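PDB 5C5T: prolyl 4-hydroxylase from Paramecium bursaria Chlorella virus 1, which probably hydroxylates prolyl residues of collagen-like substrates as a 2-oxoglutarate-dependent, metal-requiring dioxygenase. Local coordinates for residues D151-K162 and E216-A226. Residues are numbered along the deposited sequence; the frame is centred on the assembly and turned at random.
Sequences DQRLATLMVYLK and EKIIANQWIRA. With AKG (2-oxoglutaric acid), chain C.
Met158 SD rests 3.7 Å from Ile219 CD1 at the apolar centre of two antiparallel strands, 153-160 and 217-225, in the major sheet of the double-stranded beta-helix fold of 2-oxoglutarate oxygenases. Met158 runs beside Asn221, its extended chi1 (179°) and chi2 carrying SD to C4 of the bound 2-oxoglutarate; the bend at chi3 then turns CE toward AKG O4. Ile219 CD1 touches AKG C3, 3.6 Å away, while its CG2 branch meets Tyr160 CD1. On the other face of the sheet, Ala155 CB touches Ile224 CD1, and Leu157 and Ile224 pack on helix 96-109. Classic bulges interrupt the pairing near both ends: Leu154 N and, more weakly, Ala155 N share the carbonyl of Ile224, and Leu161 and Lys162 that of Ile218.

Strand 217-225 supplies part of the grip on the cosubstrate, to which Thr172 OG1 also bonds. Lys217, fully extended, reaches AKG O4 with NZ at 2.7 Å, whereas Asn221, whose stronger polar partner is Gln125, makes a weak ND2 bond to AKG O1. Trp223 presents its ring edge to AKG O2, and one ring face is covered by Asn221 CB. Over the opposite face the Arg153 guanidinium lies nearly parallel to the ring, planes 9° apart, its CZ 3.9 Å from the centroid of the six-membered ring in a cation-pi stack. Glu122 bridges Arg153 and Arg225, probably offsetting their like charges. Farther out, Lys162 NZ meets Glu216 OE2 at 2.6 Å from above the carboxylate plane, and at the other end Arg225 NH1 donates in its guanidinium plane to Asp151 O, 2.9 Å away.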
loop_
_atom_site.group_PDB
_atom_site.type_symbol
_atom_site.label_atom_id
_atom_site.label_comp_id
_atom_site.label_asym_id
_atom_site.label_seq_id
_atom_site.Cartn_x
_atom_site.Cartn_y
_atom_site.Cartn_z
ATOM N N ASP A 151 -13.470 10.459 6.932
ATOM C CA ASP A 151 -12.033 10.248 6.837
ATOM C C ASP A 151 -11.725 8.989 6.013
ATOM O O ASP A 151 -10.721 8.279 6.259
ATOM C CB ASP A 151 -11.431 10.109 8.208
ATOM C CG ASP A 151 -12.014 8.931 8.989
ATOM O OD1 ASP A 151 -13.062 8.394 8.565
ATOM O OD2 ASP A 151 -11.421 8.548 10.023
ATOM N N GLN A 152 -12.593 8.724 5.035
ATOM C CA GLN A 152 -12.430 7.586 4.139
ATOM C C GLN A 152 -11.023 7.544 3.548
ATOM O O GLN A 152 -10.514 8.584 3.120
ATOM C CB GLN A 152 -13.437 7.702 3.009
ATOM C CG GLN A 152 -13.366 6.629 1.929
ATOM C CD GLN A 152 -13.962 5.267 2.383
ATOM O OE1 GLN A 152 -13.486 4.655 3.313
ATOM N NE2 GLN A 152 -15.029 4.848 1.736
ATOM N N ARG A 153 -10.422 6.360 3.485
ATOM C CA ARG A 153 -9.183 6.174 2.722
ATOM C C ARG A 153 -9.441 6.413 1.223
ATOM O O ARG A 153 -10.331 5.818 0.628
ATOM C CB ARG A 153 -8.602 4.793 2.932
ATOM C CG ARG A 153 -7.926 4.582 4.286
ATOM C CD ARG A 153 -7.341 3.228 4.414
ATOM N NE ARG A 153 -6.743 3.012 5.717
ATOM C CZ ARG A 153 -6.566 1.818 6.268
ATOM N NH1 ARG A 153 -6.974 0.742 5.605
ATOM N NH2 ARG A 153 -5.984 1.706 7.475
ATOM N N LEU A 154 -8.709 7.359 0.644
ATOM C CA LEU A 154 -8.872 7.668 -0.787
ATOM C C LEU A 154 -7.902 6.945 -1.710
ATOM O O LEU A 154 -8.233 6.716 -2.880
ATOM C CB LEU A 154 -8.752 9.153 -0.990
ATOM C CG LEU A 154 -9.709 10.022 -0.191
ATOM C CD1 LEU A 154 -9.404 11.458 -0.449
ATOM C CD2 LEU A 154 -11.125 9.782 -0.560
ATOM N N ALA A 155 -6.736 6.609 -1.200
ATOM C CA ALA A 155 -5.704 6.010 -2.015
ATOM C C ALA A 155 -4.680 5.310 -1.140
ATOM O O ALA A 155 -4.589 5.541 0.098
ATOM C CB ALA A 155 -5.042 7.084 -2.919
ATOM N N THR A 156 -3.905 4.457 -1.782
ATOM C CA THR A 156 -2.837 3.688 -1.164
ATOM C C THR A 156 -1.535 3.808 -1.935
ATOM O O THR A 156 -1.542 3.634 -3.132
ATOM C CB THR A 156 -3.187 2.179 -1.106
ATOM O OG1 THR A 156 -4.479 1.948 -0.478
ATOM C CG2 THR A 156 -2.107 1.341 -0.400
ATOM N N LEU A 157 -0.411 4.047 -1.229
ATOM C CA LEU A 157 0.921 3.929 -1.803
ATOM C C LEU A 157 1.621 2.831 -0.990
ATOM O O LEU A 157 1.847 2.955 0.194
ATOM C CB LEU A 157 1.652 5.257 -1.815
ATOM C CG LEU A 157 2.928 5.173 -2.669
ATOM C CD1 LEU A 157 3.255 6.427 -3.481
ATOM C CD2 LEU A 157 4.070 4.769 -1.767
ATOM N N MET A 158 1.915 1.733 -1.662
ATOM C CA MET A 158 2.507 0.567 -1.012
ATOM C C MET A 158 3.909 0.344 -1.621
ATOM O O MET A 158 4.091 0.330 -2.863
ATOM C CB MET A 158 1.661 -0.693 -1.189
ATOM C CG MET A 158 2.254 -1.940 -0.534
ATOM S SD MET A 158 1.377 -3.476 -0.903
ATOM C CE MET A 158 1.439 -3.489 -2.676
ATOM N N VAL A 159 4.904 0.185 -0.744
ATOM C CA VAL A 159 6.281 -0.084 -1.184
ATOM C C VAL A 159 6.679 -1.487 -0.826
ATOM O O VAL A 159 6.492 -1.899 0.324
ATOM C CB VAL A 159 7.300 0.896 -0.547
ATOM C CG1 VAL A 159 8.652 0.743 -1.238
ATOM C CG2 VAL A 159 6.832 2.272 -0.589
ATOM N N TYR A 160 7.219 -2.245 -1.788
ATOM C CA TYR A 160 7.814 -3.573 -1.469
ATOM C C TYR A 160 9.195 -3.366 -0.869
ATOM O O TYR A 160 10.084 -2.815 -1.538
ATOM C CB TYR A 160 7.927 -4.469 -2.722
ATOM C CG TYR A 160 6.600 -4.741 -3.428
ATOM C CD1 TYR A 160 5.646 -5.509 -2.850
ATOM C CD2 TYR A 160 6.341 -4.195 -4.677
ATOM C CE1 TYR A 160 4.416 -5.751 -3.491
ATOM C CE2 TYR A 160 5.119 -4.411 -5.320
ATOM C CZ TYR A 160 4.168 -5.196 -4.711
ATOM O OH TYR A 160 2.967 -5.438 -5.371
ATOM N N LEU A 161 9.363 -3.743 0.398
ATOM C CA LEU A 161 10.670 -3.630 1.044
ATOM C C LEU A 161 11.496 -4.884 0.841
ATOM O O LEU A 161 12.720 -4.790 0.776
ATOM C CB LEU A 161 10.523 -3.356 2.537
ATOM C CG LEU A 161 9.653 -2.144 2.903
ATOM C CD1 LEU A 161 9.772 -1.886 4.413
ATOM C CD2 LEU A 161 9.974 -0.897 2.167
ATOM N N LYS A 162 10.835 -6.033 0.777
ATOM C CA LYS A 162 11.491 -7.307 0.554
ATOM C C LYS A 162 10.560 -8.229 -0.243
ATOM O O LYS A 162 9.362 -8.376 0.081
ATOM C CB LYS A 162 11.893 -7.963 1.873
ATOM C CG LYS A 162 12.707 -9.271 1.671
ATOM C CD LYS A 162 13.379 -9.744 2.971
ATOM C CE LYS A 162 14.349 -10.898 2.680
ATOM N NZ LYS A 162 15.159 -11.231 3.884
ATOM N N GLU A 216 10.293 -14.478 2.131
ATOM C CA GLU A 216 9.423 -13.605 2.875
ATOM C C GLU A 216 9.083 -12.373 2.066
ATOM O O GLU A 216 9.721 -12.057 1.040
ATOM C CB GLU A 216 10.087 -13.213 4.202
ATOM C CG GLU A 216 11.282 -12.309 3.998
ATOM C CD GLU A 216 12.187 -12.240 5.209
ATOM O OE1 GLU A 216 11.732 -11.795 6.284
ATOM O OE2 GLU A 216 13.364 -12.640 5.075
ATOM N N LYS A 217 8.006 -11.723 2.492
ATOM C CA LYS A 217 7.527 -10.520 1.823
ATOM C C LYS A 217 7.302 -9.449 2.901
ATOM O O LYS A 217 6.612 -9.711 3.890
ATOM C CB LYS A 217 6.232 -10.796 1.045
ATOM C CG LYS A 217 5.494 -9.575 0.486
ATOM C CD LYS A 217 4.258 -10.062 -0.266
ATOM C CE LYS A 217 3.397 -8.913 -0.751
ATOM N NZ LYS A 217 2.131 -9.411 -1.331
ATOM N N ILE A 218 7.879 -8.276 2.698
ATOM C CA ILE A 218 7.695 -7.149 3.614
ATOM C C ILE A 218 7.277 -5.925 2.778
ATOM O O ILE A 218 7.945 -5.610 1.777
ATOM C CB ILE A 218 8.959 -6.873 4.453
ATOM C CG1 ILE A 218 9.462 -8.167 5.092
ATOM C CG2 ILE A 218 8.650 -5.789 5.470
ATOM C CD1 ILE A 218 10.688 -7.987 5.942
ATOM N N ILE A 219 6.187 -5.265 3.204
ATOM C CA ILE A 219 5.687 -4.055 2.585
ATOM C C ILE A 219 5.569 -2.896 3.591
ATOM O O ILE A 219 5.468 -3.089 4.823
ATOM C CB ILE A 219 4.321 -4.347 1.937
ATOM C CG1 ILE A 219 3.310 -4.749 2.991
ATOM C CG2 ILE A 219 4.509 -5.395 0.847
ATOM C CD1 ILE A 219 1.908 -4.941 2.442
ATOM N N ALA A 220 5.566 -1.681 3.051
ATOM C CA ALA A 220 5.180 -0.449 3.743
ATOM C C ALA A 220 3.943 0.175 3.081
ATOM O O ALA A 220 3.897 0.361 1.864
ATOM C CB ALA A 220 6.327 0.520 3.769
ATOM N N ASN A 221 2.893 0.352 3.888
ATOM C CA ASN A 221 1.626 0.951 3.430
ATOM C C ASN A 221 1.481 2.362 3.882
ATOM O O ASN A 221 1.447 2.648 5.089
ATOM C CB ASN A 221 0.412 0.160 3.962
ATOM C CG ASN A 221 0.199 -1.134 3.251
ATOM O OD1 ASN A 221 0.094 -1.179 2.046
ATOM N ND2 ASN A 221 0.062 -2.213 4.025
ATOM N N GLN A 222 1.395 3.260 2.911
ATOM C CA GLN A 222 1.053 4.689 3.164
ATOM C C GLN A 222 -0.372 4.948 2.670
ATOM O O GLN A 222 -0.602 5.044 1.483
ATOM C CB GLN A 222 2.035 5.628 2.482
ATOM C CG GLN A 222 1.656 7.102 2.623
ATOM C CD GLN A 222 1.669 7.594 4.070
ATOM O OE1 GLN A 222 2.720 7.932 4.613
ATOM N NE2 GLN A 222 0.518 7.563 4.719
ATOM N N TRP A 223 -1.322 5.032 3.583
ATOM C CA TRP A 223 -2.701 5.334 3.217
ATOM C C TRP A 223 -2.917 6.859 3.256
ATOM O O TRP A 223 -2.338 7.575 4.051
ATOM C CB TRP A 223 -3.726 4.544 4.108
ATOM C CG TRP A 223 -3.783 3.067 3.768
ATOM C CD1 TRP A 223 -4.234 2.534 2.595
ATOM C CD2 TRP A 223 -3.365 1.950 4.578
ATOM N NE1 TRP A 223 -4.116 1.171 2.624
ATOM C CE2 TRP A 223 -3.588 0.785 3.828
ATOM C CE3 TRP A 223 -2.804 1.824 5.863
ATOM C CZ2 TRP A 223 -3.268 -0.512 4.306
ATOM C CZ3 TRP A 223 -2.505 0.538 6.350
ATOM C CH2 TRP A 223 -2.724 -0.620 5.560
ATOM N N ILE A 224 -3.780 7.298 2.349
ATOM C CA ILE A 224 -4.162 8.681 2.079
ATOM C C ILE A 224 -5.658 8.806 2.407
ATOM O O ILE A 224 -6.494 8.092 1.830
ATOM C CB ILE A 224 -3.838 9.011 0.601
ATOM C CG1 ILE A 224 -2.335 8.753 0.363
ATOM C CG2 ILE A 224 -4.216 10.494 0.227
ATOM C CD1 ILE A 224 -1.973 8.316 -1.018
ATOM N N ARG A 225 -5.959 9.665 3.359
ATOM C CA ARG A 225 -7.303 9.857 3.862
ATOM C C ARG A 225 -7.975 11.205 3.564
ATOM O O ARG A 225 -7.332 12.249 3.527
ATOM C CB ARG A 225 -7.312 9.709 5.381
ATOM C CG ARG A 225 -7.161 8.276 5.809
ATOM C CD ARG A 225 -7.585 8.141 7.212
ATOM N NE ARG A 225 -7.336 6.814 7.714
ATOM C CZ ARG A 225 -8.267 5.928 8.054
ATOM N NH1 ARG A 225 -9.559 6.194 7.912
ATOM N NH2 ARG A 225 -7.883 4.750 8.527
ATOM N N ALA A 226 -9.273 11.152 3.326
ATOM C CA ALA A 226 -10.093 12.359 3.258
ATOM C C ALA A 226 -10.036 13.136 4.590
ATOM O O ALA A 226 -9.783 12.555 5.655
ATOM C CB ALA A 226 -11.558 11.995 2.905
HETATM C C1 AKG C . -2.940 -4.182 2.471
HETATM O O1 AKG C . -2.099 -4.235 3.420
HETATM O O2 AKG C . -4.005 -3.533 2.644
HETATM C C2 AKG C . -2.711 -4.983 1.219
HETATM O O5 AKG C . -3.645 -5.142 0.482
HETATM C C3 AKG C . -1.323 -5.578 0.929
HETATM C C4 AKG C . -1.262 -6.250 -0.419
HETATM C C5 AKG C . -0.061 -7.150 -0.557
HETATM O O3 AKG C . 0.479 -7.651 0.469
HETATM O O4 AKG C . 0.406 -7.376 -1.714
HETATM O O HOH W 1 -12.536 5.478 7.604
#